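Local structure of LYND (4V1T) at residues B[62-65]-B[66-69]; B[73-77]-B[78-82]; B[661-664]-B[665-669]; B[670-673]-B[674-677]. The protein probably acts as a YcaO-type cyclodehydratase, using ATP to form heterocycles in a precursor peptide. One frame throughout, in Å; residues are numbered along the deposited sequence.

Contact 1: B[62-65]-B[66-69]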
loop_
_atom_site.group_PDB
_atom_site.type_symbol
_atom_site.label_atom_id
_atom_site.label_comp_id
_atom_site.label_asym_id
_atom_site.label_seq_id
_atom_site.Cartn_x
_atom_site.Cartn_y
_atom_site.Cartn_z
ATOM N N GLU B 62 47.124 30.802 7.872
ATOM C CA GLU B 62 47.547 29.425 7.641
ATOM C C GLU B 62 47.346 28.970 6.201
ATOM O O GLU B 62 48.306 28.859 5.439
ATOM C CB GLU B 62 46.820 28.464 8.586
ATOM C CG GLU B 62 47.549 27.134 8.752
ATOM C CD GLU B 62 46.628 25.967 9.044
ATOM O OE1 GLU B 62 45.525 26.194 9.579
ATOM O OE2 GLU B 62 47.011 24.815 8.740
ATOM N N VAL B 63 46.101 28.721 5.832
ATOM C CA VAL B 63 45.778 28.073 4.564
ATOM C C VAL B 63 46.134 28.975 3.387
ATOM O O VAL B 63 45.702 30.123 3.336
ATOM C CB VAL B 63 44.276 27.713 4.483
ATOM C CG1 VAL B 63 44.009 26.824 3.271
ATOM C CG2 VAL B 63 43.813 27.014 5.761
ATOM N N PRO B 64 46.917 28.459 2.426
ATOM C CA PRO B 64 47.235 29.271 1.253
ATOM C C PRO B 64 46.121 29.224 0.201
ATOM O O PRO B 64 45.263 28.337 0.267
ATOM C CB PRO B 64 48.528 28.637 0.735
ATOM C CG PRO B 64 48.415 27.206 1.129
ATOM C CD PRO B 64 47.621 27.165 2.407
ATOM N N PRO B 65 46.131 30.173 -0.756
ATOM C CA PRO B 65 45.065 30.312 -1.765
ATOM C C PRO B 65 44.779 29.043 -2.569
ATOM O O PRO B 65 43.612 28.694 -2.749
ATOM C CB PRO B 65 45.595 31.410 -2.690
ATOM C CG PRO B 65 46.549 32.192 -1.854
ATOM C CD PRO B 65 47.166 31.216 -0.902
ATOM N N GLU B 66 45.822 28.365 -3.038
ATOM C CA GLU B 66 45.650 27.190 -3.887
ATOM C C GLU B 66 44.993 26.038 -3.142
ATOM O O GLU B 66 44.297 25.230 -3.753
ATOM C CB GLU B 66 46.989 26.740 -4.471
ATOM C CG GLU B 66 47.249 27.303 -5.860
ATOM C CD GLU B 66 48.594 26.886 -6.429
ATOM O OE1 GLU B 66 49.597 26.890 -5.680
ATOM O OE2 GLU B 66 48.647 26.555 -7.634
ATOM N N TYR B 67 45.217 25.961 -1.829
ATOM C CA TYR B 67 44.534 24.985 -0.999
ATOM C C TYR B 67 43.060 25.343 -0.890
ATOM O O TYR B 67 42.194 24.484 -1.049
ATOM C CB TYR B 67 45.157 24.903 0.399
ATOM C CG TYR B 67 46.426 24.075 0.484
ATOM C CD1 TYR B 67 47.119 23.687 -0.664
ATOM C CD2 TYR B 67 46.939 23.692 1.713
ATOM C CE1 TYR B 67 48.278 22.936 -0.582
ATOM C CE2 TYR B 67 48.093 22.933 1.804
ATOM C CZ TYR B 67 48.763 22.563 0.653
ATOM O OH TYR B 67 49.922 21.817 0.736
ATOM N N ILE B 68 42.784 26.614 -0.623
ATOM C CA ILE B 68 41.408 27.103 -0.556
ATOM C C ILE B 68 40.677 26.797 -1.861
ATOM O O ILE B 68 39.550 26.301 -1.851
ATOM C CB ILE B 68 41.362 28.615 -0.262
ATOM C CG1 ILE B 68 41.990 28.891 1.107
ATOM C CG2 ILE B 68 39.926 29.130 -0.318
ATOM C CD1 ILE B 68 42.071 30.350 1.494
ATOM N N ASP B 69 41.330 27.076 -2.984
ATOM C CA ASP B 69 40.775 26.760 -4.300
ATOM C C ASP B 69 40.404 25.282 -4.430
ATOM O O ASP B 69 39.289 24.950 -4.815
ATOM C CB ASP B 69 41.767 27.146 -5.402
ATOM C CG ASP B 69 41.945 28.648 -5.525
ATOM O OD1 ASP B 69 41.092 29.402 -5.000
ATOM O OD2 ASP B 69 42.932 29.073 -6.162
#

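Contact 2: B[73-77]-B[78-82]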
loop_
_atom_site.group_PDB
_atom_site.type_symbol
_atom_site.label_atom_id
_atom_site.label_comp_id
_atom_site.label_asym_id
_atom_site.label_seq_id
_atom_site.Cartn_x
_atom_site.Cartn_y
_atom_site.Cartn_z
ATOM N N GLU B 73 36.650 23.641 -4.992
ATOM C CA GLU B 73 36.364 22.874 -6.196
ATOM C C GLU B 73 35.712 21.589 -5.825
ATOM O O GLU B 73 34.796 21.137 -6.468
ATOM C CB GLU B 73 37.619 22.566 -6.996
ATOM C CG GLU B 73 38.399 23.804 -7.371
ATOM C CD GLU B 73 38.775 23.891 -8.837
ATOM O OE1 GLU B 73 38.264 23.084 -9.639
ATOM O OE2 GLU B 73 39.584 24.777 -9.188
ATOM N N ARG B 74 36.222 20.987 -4.780
ATOM C CA ARG B 74 35.685 19.740 -4.324
ATOM C C ARG B 74 34.253 19.908 -3.851
ATOM O O ARG B 74 33.400 19.107 -4.172
ATOM C CB ARG B 74 36.523 19.209 -3.179
ATOM C CG ARG B 74 37.094 17.844 -3.424
ATOM C CD ARG B 74 37.893 17.394 -2.236
ATOM N NE ARG B 74 37.391 16.129 -1.781
ATOM C CZ ARG B 74 37.661 14.987 -2.367
ATOM N NH1 ARG B 74 38.434 14.957 -3.427
ATOM N NH2 ARG B 74 37.157 13.876 -1.887
ATOM N N LEU B 75 34.014 20.948 -3.067
ATOM C CA LEU B 75 32.680 21.211 -2.539
ATOM C C LEU B 75 31.725 21.507 -3.673
ATOM O O LEU B 75 30.615 21.037 -3.693
ATOM C CB LEU B 75 32.704 22.367 -1.561
ATOM C CG LEU B 75 33.406 22.075 -0.247
ATOM C CD1 LEU B 75 33.628 23.337 0.525
ATOM C CD2 LEU B 75 32.611 21.094 0.578
ATOM N N ALA B 76 32.200 22.267 -4.635
ATOM C CA ALA B 76 31.401 22.638 -5.792
ATOM C C ALA B 76 31.025 21.403 -6.596
ATOM O O ALA B 76 29.870 21.218 -6.948
ATOM C CB ALA B 76 32.161 23.625 -6.659
ATOM N N GLU B 77 32.007 20.550 -6.864
ATOM C CA GLU B 77 31.792 19.373 -7.701
ATOM C C GLU B 77 30.875 18.349 -7.043
ATOM O O GLU B 77 30.183 17.606 -7.735
ATOM C CB GLU B 77 33.124 18.716 -8.048
ATOM C CG GLU B 77 33.943 19.496 -9.071
ATOM C CD GLU B 77 35.322 18.897 -9.300
ATOM O OE1 GLU B 77 35.682 17.922 -8.600
ATOM O OE2 GLU B 77 36.052 19.400 -10.182
ATOM N N LYS B 78 30.874 18.305 -5.715
ATOM C CA LYS B 78 29.996 17.390 -4.977
ATOM C C LYS B 78 28.634 18.036 -4.690
ATOM O O LYS B 78 27.733 17.395 -4.152
ATOM C CB LYS B 78 30.658 16.934 -3.669
ATOM C CG LYS B 78 31.483 15.649 -3.793
ATOM C CD LYS B 78 32.740 15.843 -4.637
ATOM C CE LYS B 78 33.407 14.514 -4.972
ATOM N NZ LYS B 78 34.549 14.671 -5.921
ATOM N N GLY B 79 28.492 19.309 -5.042
ATOM C CA GLY B 79 27.203 19.984 -4.984
ATOM C C GLY B 79 26.867 20.636 -3.659
ATOM O O GLY B 79 25.711 20.906 -3.391
ATOM N N TYR B 80 27.875 20.886 -2.830
ATOM C CA TYR B 80 27.675 21.507 -1.523
ATOM C C TYR B 80 27.824 23.017 -1.590
ATOM O O TYR B 80 27.215 23.738 -0.810
ATOM C CB TYR B 80 28.681 20.955 -0.512
ATOM C CG TYR B 80 28.490 19.494 -0.206
ATOM C CD1 TYR B 80 27.405 19.058 0.536
ATOM C CD2 TYR B 80 29.400 18.544 -0.650
ATOM C CE1 TYR B 80 27.224 17.723 0.822
ATOM C CE2 TYR B 80 29.226 17.200 -0.359
ATOM C CZ TYR B 80 28.135 16.800 0.386
ATOM O OH TYR B 80 27.943 15.470 0.684
ATOM N N LEU B 81 28.654 23.488 -2.510
ATOM C CA LEU B 81 28.952 24.910 -2.613
ATOM C C LEU B 81 28.086 25.537 -3.688
ATOM O O LEU B 81 27.747 24.887 -4.676
ATOM C CB LEU B 81 30.433 25.135 -2.934
ATOM C CG LEU B 81 30.933 26.581 -2.874
ATOM C CD1 LEU B 81 30.976 27.072 -1.438
ATOM C CD2 LEU B 81 32.310 26.690 -3.518
ATOM N N THR B 82 27.730 26.803 -3.489
ATOM C CA THR B 82 26.993 27.545 -4.503
ATOM C C THR B 82 27.217 29.040 -4.368
ATOM O O THR B 82 27.656 29.532 -3.331
ATOM C CB THR B 82 25.472 27.240 -4.440
ATOM O OG1 THR B 82 24.799 27.889 -5.525
ATOM C CG2 THR B 82 24.857 27.705 -3.113
#

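Contact 3: B[661-664]-B[665-669]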
loop_
_atom_site.group_PDB
_atom_site.type_symbol
_atom_site.label_atom_id
_atom_site.label_comp_id
_atom_site.label_asym_id
_atom_site.label_seq_id
_atom_site.Cartn_x
_atom_site.Cartn_y
_atom_site.Cartn_z
ATOM N N THR B 661 -31.536 -11.692 -4.286
ATOM C CA THR B 661 -32.008 -11.717 -2.908
ATOM C C THR B 661 -33.165 -12.719 -2.740
ATOM O O THR B 661 -33.156 -13.529 -1.843
ATOM C CB THR B 661 -32.450 -10.311 -2.470
ATOM O OG1 THR B 661 -31.352 -9.406 -2.570
ATOM C CG2 THR B 661 -32.919 -10.327 -1.086
ATOM N N ASP B 662 -34.123 -12.687 -3.647
ATOM C CA ASP B 662 -35.250 -13.620 -3.630
ATOM C C ASP B 662 -34.766 -15.067 -3.594
ATOM O O ASP B 662 -35.240 -15.875 -2.799
ATOM C CB ASP B 662 -36.129 -13.410 -4.862
ATOM C CG ASP B 662 -37.484 -14.074 -4.730
ATOM O OD1 ASP B 662 -37.538 -15.318 -4.574
ATOM O OD2 ASP B 662 -38.507 -13.351 -4.779
ATOM N N TRP B 663 -33.817 -15.377 -4.469
ATOM C CA TRP B 663 -33.230 -16.703 -4.536
ATOM C C TRP B 663 -32.615 -17.126 -3.199
ATOM O O TRP B 663 -32.810 -18.255 -2.737
ATOM C CB TRP B 663 -32.170 -16.732 -5.626
ATOM C CG TRP B 663 -31.255 -17.898 -5.522
ATOM C CD1 TRP B 663 -30.073 -17.958 -4.830
ATOM C CD2 TRP B 663 -31.432 -19.178 -6.130
ATOM N NE1 TRP B 663 -29.513 -19.196 -4.974
ATOM C CE2 TRP B 663 -30.328 -19.968 -5.764
ATOM C CE3 TRP B 663 -32.421 -19.735 -6.949
ATOM C CZ2 TRP B 663 -30.187 -21.284 -6.185
ATOM C CZ3 TRP B 663 -32.277 -21.038 -7.365
ATOM C CH2 TRP B 663 -31.174 -21.800 -6.982
ATOM N N LEU B 664 -31.885 -16.206 -2.578
ATOM C CA LEU B 664 -31.146 -16.503 -1.355
ATOM C C LEU B 664 -32.058 -16.800 -0.167
ATOM O O LEU B 664 -31.798 -17.723 0.602
ATOM C CB LEU B 664 -30.213 -15.340 -1.021
ATOM C CG LEU B 664 -28.982 -15.207 -1.916
ATOM C CD1 LEU B 664 -28.363 -13.816 -1.802
ATOM C CD2 LEU B 664 -27.948 -16.263 -1.562
ATOM N N ILE B 665 -33.127 -16.026 -0.024
ATOM C CA ILE B 665 -34.015 -16.179 1.129
ATOM C C ILE B 665 -35.044 -17.290 0.910
ATOM O O ILE B 665 -35.386 -18.011 1.848
ATOM C CB ILE B 665 -34.739 -14.844 1.500
ATOM C CG1 ILE B 665 -35.913 -15.107 2.454
ATOM C CG2 ILE B 665 -35.265 -14.126 0.270
ATOM C CD1 ILE B 665 -36.500 -13.854 3.080
ATOM N N THR B 666 -35.524 -17.438 -0.326
ATOM C CA THR B 666 -36.646 -18.337 -0.607
ATOM C C THR B 666 -36.233 -19.768 -0.939
ATOM O O THR B 666 -36.756 -20.720 -0.365
ATOM C CB THR B 666 -37.530 -17.826 -1.775
ATOM O OG1 THR B 666 -36.770 -17.777 -2.988
ATOM C CG2 THR B 666 -38.105 -16.448 -1.463
ATOM N N GLU B 667 -35.307 -19.925 -1.878
ATOM C CA GLU B 667 -35.066 -21.228 -2.481
ATOM C C GLU B 667 -34.338 -22.197 -1.566
ATOM O O GLU B 667 -33.440 -21.823 -0.813
ATOM C CB GLU B 667 -34.280 -21.071 -3.775
ATOM C CG GLU B 667 -35.011 -20.291 -4.841
ATOM C CD GLU B 667 -36.424 -20.786 -5.048
ATOM O OE1 GLU B 667 -36.597 -21.999 -5.292
ATOM O OE2 GLU B 667 -37.356 -19.963 -4.950
ATOM N N LYS B 668 -34.728 -23.459 -1.673
ATOM C CA LYS B 668 -34.182 -24.527 -0.853
ATOM C C LYS B 668 -33.561 -25.614 -1.715
ATOM O O LYS B 668 -33.786 -25.693 -2.924
ATOM C CB LYS B 668 -35.280 -25.135 0.024
ATOM C CG LYS B 668 -35.569 -24.360 1.297
ATOM C CD LYS B 668 -37.057 -24.078 1.463
ATOM C CE LYS B 668 -37.417 -23.758 2.904
ATOM N NZ LYS B 668 -36.393 -22.903 3.581
ATOM N N LEU B 669 -32.784 -26.469 -1.072
ATOM C CA LEU B 669 -32.116 -27.563 -1.764
ATOM C C LEU B 669 -33.171 -28.546 -2.287
ATOM O O LEU B 669 -33.019 -29.134 -3.356
ATOM C CB LEU B 669 -31.141 -28.257 -0.809
ATOM C CG LEU B 669 -29.779 -28.739 -1.296
ATOM C CD1 LEU B 669 -29.053 -27.747 -2.172
ATOM C CD2 LEU B 669 -28.927 -29.053 -0.084
HETATM O O HOH W 1 -31.162 -20.117 -1.347
#

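Contact 4: B[670-673]-B[674-677]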
loop_
_atom_site.group_PDB
_atom_site.type_symbol
_atom_site.label_atom_id
_atom_site.label_comp_id
_atom_site.label_asym_id
_atom_site.label_seq_id
_atom_site.Cartn_x
_atom_site.Cartn_y
_atom_site.Cartn_z
ATOM N N ALA B 670 -34.253 -28.694 -1.534
ATOM C CA ALA B 670 -35.352 -29.568 -1.927
ATOM C C ALA B 670 -36.077 -29.074 -3.171
ATOM O O ALA B 670 -36.802 -29.833 -3.809
ATOM C CB ALA B 670 -36.334 -29.710 -0.781
ATOM N N ASP B 671 -35.898 -27.802 -3.506
ATOM C CA ASP B 671 -36.524 -27.224 -4.696
ATOM C C ASP B 671 -35.686 -27.446 -5.953
ATOM O O ASP B 671 -36.184 -27.269 -7.061
ATOM C CB ASP B 671 -36.739 -25.718 -4.510
ATOM C CG ASP B 671 -37.850 -25.396 -3.535
ATOM O OD1 ASP B 671 -39.022 -25.703 -3.831
ATOM O OD2 ASP B 671 -37.556 -24.795 -2.485
ATOM N N HIS B 672 -34.408 -27.791 -5.775
ATOM C CA HIS B 672 -33.474 -27.959 -6.891
ATOM C C HIS B 672 -32.520 -29.126 -6.631
ATOM O O HIS B 672 -31.362 -28.918 -6.288
ATOM C CB HIS B 672 -32.676 -26.672 -7.106
ATOM C CG HIS B 672 -33.521 -25.439 -7.142
ATOM N ND1 HIS B 672 -34.117 -24.976 -8.298
ATOM C CD2 HIS B 672 -33.886 -24.581 -6.161
ATOM C CE1 HIS B 672 -34.806 -23.881 -8.027
ATOM N NE2 HIS B 672 -34.687 -23.621 -6.736
ATOM N N PRO B 673 -33.014 -30.366 -6.782
ATOM C CA PRO B 673 -32.203 -31.559 -6.492
ATOM C C PRO B 673 -30.998 -31.727 -7.414
ATOM O O PRO B 673 -30.068 -32.470 -7.082
ATOM C CB PRO B 673 -33.195 -32.715 -6.686
ATOM C CG PRO B 673 -34.232 -32.178 -7.593
ATOM C CD PRO B 673 -34.350 -30.716 -7.295
ATOM N N TYR B 674 -31.015 -31.038 -8.551
ATOM C CA TYR B 674 -29.891 -31.046 -9.473
ATOM C C TYR B 674 -28.690 -30.233 -8.947
ATOM O O TYR B 674 -27.671 -30.111 -9.634
ATOM C CB TYR B 674 -30.322 -30.512 -10.844
ATOM C CG TYR B 674 -30.994 -29.149 -10.804
ATOM C CD1 TYR B 674 -32.365 -29.034 -10.620
ATOM C CD2 TYR B 674 -30.256 -27.983 -10.962
ATOM C CE1 TYR B 674 -32.978 -27.798 -10.578
ATOM C CE2 TYR B 674 -30.861 -26.743 -10.927
ATOM C CZ TYR B 674 -32.217 -26.658 -10.733
ATOM O OH TYR B 674 -32.814 -25.428 -10.697
ATOM N N LEU B 675 -28.812 -29.683 -7.739
ATOM C CA LEU B 675 -27.717 -28.965 -7.096
ATOM C C LEU B 675 -26.813 -29.894 -6.298
ATOM O O LEU B 675 -25.620 -29.631 -6.152
ATOM C CB LEU B 675 -28.255 -27.876 -6.169
ATOM C CG LEU B 675 -28.868 -26.632 -6.815
ATOM C CD1 LEU B 675 -29.286 -25.663 -5.724
ATOM C CD2 LEU B 675 -27.913 -25.949 -7.778
ATOM N N LEU B 676 -27.377 -30.974 -5.768
ATOM C CA LEU B 676 -26.591 -31.906 -4.979
ATOM C C LEU B 676 -26.187 -33.077 -5.860
ATOM O O LEU B 676 -26.866 -33.386 -6.837
ATOM C CB LEU B 676 -27.355 -32.353 -3.731
ATOM C CG LEU B 676 -28.685 -33.070 -3.911
ATOM C CD1 LEU B 676 -28.468 -34.570 -4.084
ATOM C CD2 LEU B 676 -29.575 -32.786 -2.710
ATOM N N PRO B 677 -25.059 -33.721 -5.541
ATOM C CA PRO B 677 -24.588 -34.786 -6.421
ATOM C C PRO B 677 -25.453 -36.033 -6.353
ATOM O O PRO B 677 -26.013 -36.335 -5.298
ATOM C CB PRO B 677 -23.186 -35.066 -5.894
ATOM C CG PRO B 677 -23.252 -34.702 -4.443
ATOM C CD PRO B 677 -24.193 -33.541 -4.363
#

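Contact 1: B[62-65]-B[66-69]
P64 lays its ring carbons over one face of the Y67 ring, a CH-pi contact at the start of a helix. P64 CG stands 4.0 Å from the centroid of the Y67 ring, displaced toward the rim, while P64 CD comes within 3.6 Å of Y67 CD2. Beside this pair V63 CG1 wedges between two residues of the first turn, 3.6 Å from both Y67 CB and I68 CG1. The branch is placed there by the V63 torsion, which sets CG1 anti to the backbone N (chi1 -170°).

Behind the side chains lies the backbone that positions them. I68 N donates to P64 O at 3.1 Å with an almost straight N-H (167°); Y67 N adds a weak bond to the same oxygen. D69 N continues the ladder with a 2.8 Å bond to P65 O.

Farther out, V63 packs on L38 and Q41 of helix 37-42, whereas P65 rests on V56 and I68 on L52, both of helix 52-58. Y67 OH reaches a polar side chain in a chain of another protein through a weak hydrogen bond. The whole exemplifies a helix N-terminus with P64 as N-cap and proline in the first turn, where no N-H is needed, here opening helix 65-78 of a winged helix-turn-helix domain.

Contact 2: B[73-77]-B[78-82]
L75 and Y80 meet at about a right angle: the leucine sends CD2 to within 4.1 Å of Y80 CB, so that the apolar contact is made at the root of the tyrosine and its ring lies beyond. L81 follows on the next step of the chain and turns its CB toward the helix, 3.8 Å from L75 CB and somewhat farther from A76 CB. With CG anti to the backbone N (chi1 -172°), its branched end runs on past this meeting point. K78 takes another course. Its aliphatic chain bends at chi2 (68°) and folds back along the last turn, bringing CD within 3.4 Å of R74 O; its NZ remains beyond salt-bridge distance of E77.

The positions of Y80 and L81 follow from how the backbone leaves the helix. K78 N still bonds R74 O in helical fashion, but G79 adopts positive phi (88°), and the pattern changes: Y80 N reaches back to L75 O at 2.9 Å, and G79 N to A76 O at 3.0 Å. L81 N adds a weak bond to L75 O.

Around this turn, R74 makes a salt bridge through NE with an acidic side chain in a chain of another protein, L75 and L81 pack on L46, and H32 meets the Y80 ring edge-to-face. Backward bonds, a left-handed glycine and the L75-Y80 apolar contact across it make this a Schellman motif, ending helix 65-78 and delivering the chain into strand 81-83 of the winged helix-turn-helix domain.

Contact 3: B[661-664]-B[665-669]
W663 swings its indole anti to the backbone N (chi1 164°), while E667 sets CG beside its own backbone N and then folds at chi2 (-49°); this brings the glutamate stem over the indole at the C-terminal end of helix 661-666. E667 CB stands 4.1 Å from the centroid of the six-membered ring, a CH-pi contact over the face, and E667 CG approaches W663 CE3 at 3.4 Å. The two side chains cross at about a right angle. E667 OE1 is hydrogen-bonded to H672 NE2, and the indole is held at its other end by W663 NE1 on L620 O.

Three successive backbone bonds run beneath, the last linking the two residues: I665 N to T661 O, T666 N to D662 O, and E667 N to W663 O at 3.1 Å, as the chain leaves helical angles. T666 turns its hydroxyl toward the helix, with T666 OG1 3.0 Å from D662 OD1; the approach of T666 OG1 to D662 O is shorter still and doubtful. Over the same face as E667 CB, a water lies 2.8 Å from W663 O and 2.9 Å from E667 O, placed to bridge the two carbonyls, though other acceptors compete for its protons.

Contact 4: B[670-673]-B[674-677]
The Y674 ring carries H672 CB over one face, 4.0 Å from its centroid, and the imidazole beyond stands almost perpendicular to the phenol, with planes 87° apart. At the edge of the imidazole, near its plane, sits the hydroxyl: H672 ND1 and Y674 OH share a hydrogen bond of 2.8 Å, in which either could be the donor. The two side chains lie alongside one another and point the same way. Y674 achieves this by placing CG between its backbone N and carbonyl carbon (chi1 54°), which folds the ring back over H672.

A beta turn underlies the pair. L675 N bonds H672 O at 3.0 Å, and L676 N adds a weak bond to P673 O, extending the turn by one residue. L675 CD1 then packs 3.8 Å from H672 CB, and L675 also packs on W558 and W559 of helix 538-561.

Both imidazole nitrogens are engaged, with NE2 taken by the glutamate of the preceding helix end, and Y674 OH has a second partner in N769 ND2. The buried ring is thereby fixed in rotation. A carboxylate at NE2 would probably favour the proton there and make ND1 the better acceptor, though the geometry leaves the donor open.

From the N terminus, contact 1 turns the loop after helix 52-58 into helix 65-78, and contact 2 closes the same helix, about 16 Å away between centres, leading into the strand that edges the small sheet. The chain then passes through the zinc-bearing region and the ADP-binding part before contact 3 ends helix 661-666, about 76 Å from contact 2 between centres. Contact 4 follows directly in the ensuing loop. All four are in series, none nested or crossed. Contacts 3 and 4 touch: W663 CZ3 packs 3.6 Å from H672 NE2, and L669 leans on L675 and L676, joining helix end and loop within the YcaO region.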